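Local coordinates for protein hydrolase, NUDIX family (Clostridium perfringens ATCC 13124, PDB 3F6A) that probably hydrolyses a nucleoside diphosphate linked to another moiety, its specific substrate being unknown, at residues G35-N40 / E44-R49; R49-K52 / N58-L61. One frame throughout, in Å; residues are numbered along the deposited sequence.

Interaction 1: G35-N40 / E44-R49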
ATOM      1  N   GLY A  35     -13.571  -1.359   5.997  1.00 19.64           N
ATOM      2  CA  GLY A  35     -14.114  -0.129   6.547  1.00 19.30           C
ATOM      3  C   GLY A  35     -13.016   0.890   6.765  1.00 18.68           C
ATOM      4  O   GLY A  35     -11.870   0.665   6.378  1.00 17.85           O
ATOM      5  N   HIS A  36     -13.363   2.005   7.396  1.00 19.27           N
ATOM      6  CA  HIS A  36     -12.403   3.066   7.661  1.00 22.71           C
ATOM      7  C   HIS A  36     -11.306   2.641   8.624  1.00 23.74           C
ATOM      8  O   HIS A  36     -11.462   1.693   9.402  1.00 23.48           O
ATOM      9  CB  HIS A  36     -13.116   4.308   8.211  1.00 24.81           C
ATOM     10  CG  HIS A  36     -13.505   4.203   9.656  1.00 30.15           C
ATOM     11  ND1 HIS A  36     -14.192   3.125  10.173  1.00 31.57           N
ATOM     12  CD2 HIS A  36     -13.354   5.079  10.681  1.00 29.53           C
ATOM     13  CE1 HIS A  36     -14.450   3.341  11.451  1.00 29.79           C
ATOM     14  NE2 HIS A  36     -13.953   4.519  11.784  1.00 32.09           N
ATOM     15  N   ILE A  37     -10.186   3.349   8.544  1.00 24.21           N
ATOM     16  CA  ILE A  37      -9.042   3.102   9.406  1.00 24.16           C
ATOM     17  C   ILE A  37      -9.130   4.159  10.502  1.00 25.89           C
ATOM     18  O   ILE A  37      -9.348   5.337  10.214  1.00 25.23           O
ATOM     19  CB  ILE A  37      -7.719   3.307   8.644  1.00 23.53           C
ATOM     20  CG1 ILE A  37      -7.716   2.473   7.359  1.00 22.14           C
ATOM     21  CG2 ILE A  37      -6.541   2.922   9.530  1.00 19.86           C
ATOM     22  CD1 ILE A  37      -6.466   2.681   6.506  1.00 18.85           C
ATOM     23  N   GLU A  38      -8.977   3.763  11.758  1.00 26.82           N
ATOM     24  CA  GLU A  38      -9.049   4.762  12.814  1.00 29.44           C
ATOM     25  C   GLU A  38      -7.783   5.604  12.766  1.00 30.31           C
ATOM     26  O   GLU A  38      -6.720   5.121  12.366  1.00 28.23           O
ATOM     27  CB  GLU A  38      -9.183   4.102  14.186  1.00 31.42           C
ATOM     28  CG  GLU A  38      -9.706   5.044  15.268  1.00 34.82           C
ATOM     29  CD  GLU A  38      -8.617   5.610  16.153  1.00 38.75           C
ATOM     30  OE1 GLU A  38      -7.871   4.810  16.756  1.00 43.61           O
ATOM     31  OE2 GLU A  38      -8.512   6.852  16.256  1.00 37.62           O
ATOM     32  N   VAL A  39      -7.896   6.870  13.147  1.00 31.45           N
ATOM     33  CA  VAL A  39      -6.732   7.733  13.150  1.00 34.30           C
ATOM     34  C   VAL A  39      -5.815   7.082  14.181  1.00 35.72           C
ATOM     35  O   VAL A  39      -6.284   6.539  15.178  1.00 38.03           O
ATOM     36  CB  VAL A  39      -7.102   9.195  13.556  1.00 35.18           C
ATOM     37  CG1 VAL A  39      -7.370   9.287  15.047  1.00 34.65           C
ATOM     38  CG2 VAL A  39      -5.995  10.148  13.141  1.00 36.70           C
ATOM     39  N   ASN A  40      -4.518   7.096  13.926  1.00 35.99           N
ATOM     40  CA  ASN A  40      -3.569   6.480  14.847  1.00 36.33           C
ATOM     41  C   ASN A  40      -3.735   4.955  14.880  1.00 34.29           C
ATOM     42  O   ASN A  40      -3.364   4.302  15.856  1.00 36.03           O
ATOM     43  CB  ASN A  40      -3.739   7.054  16.258  1.00 39.37           C
ATOM     44  CG  ASN A  40      -2.529   6.804  17.138  1.00 43.42           C
ATOM     45  OD1 ASN A  40      -1.407   7.162  16.780  1.00 47.60           O
ATOM     46  ND2 ASN A  40      -2.751   6.194  18.298  1.00 43.99           N
ATOM     47  N   GLU A  44      -3.313  -2.433   8.846  1.00 20.03           N
ATOM     48  CA  GLU A  44      -3.395  -3.858   9.160  1.00 20.25           C
ATOM     49  C   GLU A  44      -4.226  -4.136  10.408  1.00 19.63           C
ATOM     50  O   GLU A  44      -4.927  -5.145  10.477  1.00 17.62           O
ATOM     51  CB  GLU A  44      -1.991  -4.446   9.336  1.00 20.62           C
ATOM     52  CG  GLU A  44      -1.155  -3.784  10.423  1.00 20.14           C
ATOM     53  CD  GLU A  44       0.310  -4.197  10.359  1.00 23.14           C
ATOM     54  OE1 GLU A  44       0.737  -5.038  11.176  1.00 24.80           O
ATOM     55  OE2 GLU A  44       1.034  -3.686   9.478  1.00 19.50           O
ATOM     56  N   GLU A  45      -4.143  -3.249  11.395  1.00 20.12           N
ATOM     57  CA  GLU A  45      -4.914  -3.429  12.620  1.00 20.19           C
ATOM     58  C   GLU A  45      -6.379  -3.219  12.275  1.00 19.52           C
ATOM     59  O   GLU A  45      -7.255  -3.857  12.853  1.00 16.97           O
ATOM     60  CB  GLU A  45      -4.462  -2.432  13.689  1.00 21.13           C
ATOM     61  CG  GLU A  45      -2.993  -2.595  14.057  1.00 25.30           C
ATOM     62  CD  GLU A  45      -2.523  -1.609  15.110  1.00 28.81           C
ATOM     63  OE1 GLU A  45      -2.877  -0.412  15.010  1.00 26.61           O
ATOM     64  OE2 GLU A  45      -1.781  -2.028  16.030  1.00 31.62           O
ATOM     65  N   ALA A  46      -6.633  -2.335  11.308  1.00 19.86           N
ATOM     66  CA  ALA A  46      -7.993  -2.053  10.860  1.00 21.18           C
ATOM     67  C   ALA A  46      -8.596  -3.300  10.219  1.00 21.96           C
ATOM     68  O   ALA A  46      -9.793  -3.566  10.372  1.00 22.83           O
ATOM     69  CB  ALA A  46      -7.995  -0.896   9.863  1.00 20.77           C
ATOM     70  N   CYS A  47      -7.775  -4.065   9.501  1.00 22.86           N
ATOM     71  CA  CYS A  47      -8.258  -5.289   8.862  1.00 22.12           C
ATOM     72  C   CYS A  47      -8.647  -6.282   9.946  1.00 21.90           C
ATOM     73  O   CYS A  47      -9.717  -6.899   9.891  1.00 20.67           O
ATOM     74  CB  CYS A  47      -7.174  -5.913   7.983  1.00 22.98           C
ATOM     75  SG  CYS A  47      -6.835  -5.015   6.452  1.00 25.75           S
ATOM     76  N   ILE A  48      -7.762  -6.432  10.929  1.00 20.74           N
ATOM     77  CA  ILE A  48      -7.997  -7.341  12.039  1.00 20.31           C
ATOM     78  C   ILE A  48      -9.281  -6.993  12.786  1.00 19.62           C
ATOM     79  O   ILE A  48     -10.098  -7.872  13.040  1.00 20.87           O
ATOM     80  CB  ILE A  48      -6.802  -7.335  13.027  1.00 22.32           C
ATOM     81  CG1 ILE A  48      -5.582  -7.970  12.359  1.00 24.97           C
ATOM     82  CG2 ILE A  48      -7.162  -8.088  14.308  1.00 21.93           C
ATOM     83  CD1 ILE A  48      -4.381  -8.118  13.274  1.00 28.73           C
ATOM     84  N   ARG A  49      -9.476  -5.724  13.138  1.00 20.03           N
ATOM     85  CA  ARG A  49     -10.692  -5.360  13.863  1.00 20.84           C
ATOM     86  C   ARG A  49     -11.953  -5.500  13.018  1.00 20.07           C
ATOM     87  O   ARG A  49     -12.974  -5.998  13.502  1.00 18.32           O
ATOM     88  CB  ARG A  49     -10.605  -3.937  14.427  1.00 23.20           C
ATOM     89  CG  ARG A  49     -10.099  -2.888  13.474  1.00 27.06           C
ATOM     90  CD  ARG A  49     -10.300  -1.505  14.087  1.00 29.26           C
ATOM     91  NE  ARG A  49     -11.676  -1.074  13.948  1.00 27.53           N
ATOM     92  CZ  ARG A  49     -12.121  -0.340  12.936  1.00 27.97           C
ATOM     93  NH1 ARG A  49     -11.290   0.062  11.978  1.00 23.34           N
ATOM     94  NH2 ARG A  49     -13.405  -0.036  12.868  1.00 27.09           N
TER
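The Nudix box, whose sequence pattern fits residues 35-56, is a loop-helix-loop motif, and here R49 on its helix reaches back to the backbone of H36, where the preceding strand gives way to the loop. NH1 of R49 lies 3.1 Å from the carbonyl O of H36 and donates a hydrogen bond with an N-H...O angle of 155°. The oxygen sits at the edge of the guanidinium, in its plane, while the donor lies in the carbonyl plane, so the two flat groups meet in a favourable orientation. The R49 chain gets there by setting CG between its backbone N and carbonyl carbon (chi1 46°) and bending at chi3, which turns the guanidinium toward the strand end. The imidazole of H36 approaches the same group without stacking on it: CE1 is 3.8 Å from NH2 of R49, and the ring and guanidinium planes stand 85° apart. One turn earlier on the helix, A46 aims its methyl at the loop, CB meeting CG2 of I37 at 4.1 Å. The two backbones approach here as well, with 5.5 Å between the CA atoms of I37 and A46. I37 also packs on F7 and V9 of strand 7-15 and on R5 of the second subunit, which places this apolar touch beside the sheet and the dimer partner. Salt bridges from NH1 to E41 and from NH2 to E53 add anchors to the guanidinium, and E41 also accepts a hydrogen bond from the backbone N of E38. Together with the in-plane bond to H36 O, these salt bridges would fix the group's rotation and tie the strand end to the helix; the carboxylates probably favour its positive charge.

Interaction 2: R49-K52 / N58-L61; sequences REAK and NVTL
Two side-chain nitrogens, NZ of K52 and ND2 of N58, are modelled only 3.0 Å apart, an unusual pairing. The amide of N58 is probably turned over in the model; with it turned back, its oxygen would face the ammonium and a hydrogen bond may result, though the deposited atoms do not establish one. The placement of the chains is clearer than the identity of the amide atoms: K52 and N58 run side by side and point the same way. K52 starts with CG anti to its backbone N (chi1 -163°), bends at chi2 and then extends, bringing its end alongside the amide. Beneath this polar pair the contact is apolar. CB of A51 points from the helix toward V59 and meets both branches of its fork, CG1 at 3.9 Å and CG2 at 4.0 Å. A51 and V59 also both touch I13 of strand 7-15, so the small methyl sits where helix 43-55, the sheet and the chain leading into strand 60-61 converge. Backbone bonds continue the connection, joining A51 to L57 and T60 to T106, while the carbonyl O of N58 takes a hydrogen bond from OG1 of T107. Packing of buried A51 against V59, with I13 touching both, therefore joins helix to sheet through apolar contact, whereas the exposed K52 and N58 pair probably adds little that the model can define.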
ATOM      1  N   ARG A  49      -9.476  -5.724  13.138  1.00 20.03           N
ATOM      2  CA  ARG A  49     -10.692  -5.360  13.863  1.00 20.84           C
ATOM      3  C   ARG A  49     -11.953  -5.500  13.018  1.00 20.07           C
ATOM      4  O   ARG A  49     -12.974  -5.998  13.502  1.00 18.32           O
ATOM      5  CB  ARG A  49     -10.605  -3.937  14.427  1.00 23.20           C
ATOM      6  CG  ARG A  49     -10.099  -2.888  13.474  1.00 27.06           C
ATOM      7  CD  ARG A  49     -10.300  -1.505  14.087  1.00 29.26           C
ATOM      8  NE  ARG A  49     -11.676  -1.074  13.948  1.00 27.53           N
ATOM      9  CZ  ARG A  49     -12.121  -0.340  12.936  1.00 27.97           C
ATOM     10  NH1 ARG A  49     -11.290   0.062  11.978  1.00 23.34           N
ATOM     11  NH2 ARG A  49     -13.405  -0.036  12.868  1.00 27.09           N
ATOM     12  N   GLU A  50     -11.890  -5.084  11.757  1.00 19.46           N
ATOM     13  CA  GLU A  50     -13.060  -5.191  10.895  1.00 21.46           C
ATOM     14  C   GLU A  50     -13.466  -6.648  10.716  1.00 21.61           C
ATOM     15  O   GLU A  50     -14.655  -6.962  10.650  1.00 21.12           O
ATOM     16  CB  GLU A  50     -12.795  -4.534   9.540  1.00 23.65           C
ATOM     17  CG  GLU A  50     -12.681  -3.015   9.620  1.00 26.30           C
ATOM     18  CD  GLU A  50     -14.004  -2.331   9.941  1.00 30.46           C
ATOM     19  OE1 GLU A  50     -14.937  -3.004  10.431  1.00 30.04           O
ATOM     20  OE2 GLU A  50     -14.105  -1.109   9.711  1.00 31.75           O
ATOM     21  N   ALA A  51     -12.481  -7.539  10.657  1.00 20.94           N
ATOM     22  CA  ALA A  51     -12.767  -8.960  10.497  1.00 20.64           C
ATOM     23  C   ALA A  51     -13.521  -9.458  11.730  1.00 20.38           C
ATOM     24  O   ALA A  51     -14.433 -10.282  11.625  1.00 19.81           O
ATOM     25  CB  ALA A  51     -11.473  -9.745  10.316  1.00 18.55           C
ATOM     26  N   LYS A  52     -13.133  -8.947  12.895  1.00 20.43           N
ATOM     27  CA  LYS A  52     -13.761  -9.327  14.161  1.00 20.04           C
ATOM     28  C   LYS A  52     -15.146  -8.696  14.298  1.00 19.43           C
ATOM     29  O   LYS A  52     -16.099  -9.348  14.718  1.00 20.97           O
ATOM     30  CB  LYS A  52     -12.878  -8.881  15.334  1.00 23.79           C
ATOM     31  CG  LYS A  52     -13.198  -9.560  16.666  1.00 27.69           C
ATOM     32  CD  LYS A  52     -12.889 -11.056  16.607  1.00 29.55           C
ATOM     33  CE  LYS A  52     -12.967 -11.705  17.977  1.00 33.44           C
ATOM     34  NZ  LYS A  52     -12.650 -13.160  17.927  1.00 33.43           N
ATOM     35  N   ASN A  58     -11.181 -14.349  13.750  1.00 22.05           N
ATOM     36  CA  ASN A  58      -9.781 -14.113  14.066  1.00 23.07           C
ATOM     37  C   ASN A  58      -9.147 -14.474  12.726  1.00 23.59           C
ATOM     38  O   ASN A  58      -9.460 -15.524  12.167  1.00 23.38           O
ATOM     39  CB  ASN A  58      -9.289 -15.087  15.139  1.00 25.45           C
ATOM     40  CG  ASN A  58      -9.641 -14.641  16.539  1.00 27.40           C
ATOM     41  OD1 ASN A  58      -9.702 -15.453  17.460  1.00 32.83           O
ATOM     42  ND2 ASN A  58      -9.862 -13.345  16.710  1.00 26.88           N
ATOM     43  N   VAL A  59      -8.277 -13.621  12.199  1.00 23.69           N
ATOM     44  CA  VAL A  59      -7.661 -13.909  10.910  1.00 24.43           C
ATOM     45  C   VAL A  59      -6.139 -13.871  10.913  1.00 23.64           C
ATOM     46  O   VAL A  59      -5.505 -13.458  11.885  1.00 23.57           O
ATOM     47  CB  VAL A  59      -8.160 -12.923   9.821  1.00 24.19           C
ATOM     48  CG1 VAL A  59      -9.649 -13.098   9.593  1.00 20.28           C
ATOM     49  CG2 VAL A  59      -7.850 -11.491  10.237  1.00 25.23           C
ATOM     50  N   THR A  60      -5.562 -14.330   9.808  1.00 23.34           N
ATOM     51  CA  THR A  60      -4.117 -14.323   9.626  1.00 22.99           C
ATOM     52  C   THR A  60      -3.848 -13.670   8.277  1.00 23.17           C
ATOM     53  O   THR A  60      -4.070 -14.270   7.225  1.00 21.85           O
ATOM     54  CB  THR A  60      -3.534 -15.743   9.637  1.00 23.90           C
ATOM     55  OG1 THR A  60      -3.599 -16.265  10.970  1.00 24.30           O
ATOM     56  CG2 THR A  60      -2.078 -15.738   9.167  1.00 24.65           C
ATOM     57  N   LEU A  61      -3.386 -12.427   8.315  1.00 23.14           N
ATOM     58  CA  LEU A  61      -3.106 -11.693   7.091  1.00 23.62           C
ATOM     59  C   LEU A  61      -1.913 -12.273   6.343  1.00 22.94           C
ATOM     60  O   LEU A  61      -0.912 -12.656   6.945  1.00 22.39           O
ATOM     61  CB  LEU A  61      -2.826 -10.224   7.413  1.00 22.49           C
ATOM     62  CG  LEU A  61      -3.925  -9.408   8.094  1.00 24.04           C
ATOM     63  CD1 LEU A  61      -3.365  -8.048   8.489  1.00 24.27           C
ATOM     64  CD2 LEU A  61      -5.104  -9.242   7.159  1.00 23.68           C
TER

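How the interactions relate
Both interactions draw on helix 43-55 and share R49, which bonds across interaction 1 but makes no contact across interaction 2. Their centres are 10 Å apart, yet they touch: CA of G35 packs 3.3 Å from OE2 of E50, and CB of C47 lies 4.0 Å from CD2 of L61. That oxygen of E50 also forms a charge-only pair with R49, at 3.4 Å from NH2 and well out of the guanidinium plane. Segment 35-40 packs on the helix at A46 and R49, while 58-61, the chain after the helix, packs back on A51 and K52. In Nudix hydrolases the glutamates of this helix commonly bind divalent metal, so the contacts probably frame the catalytic region.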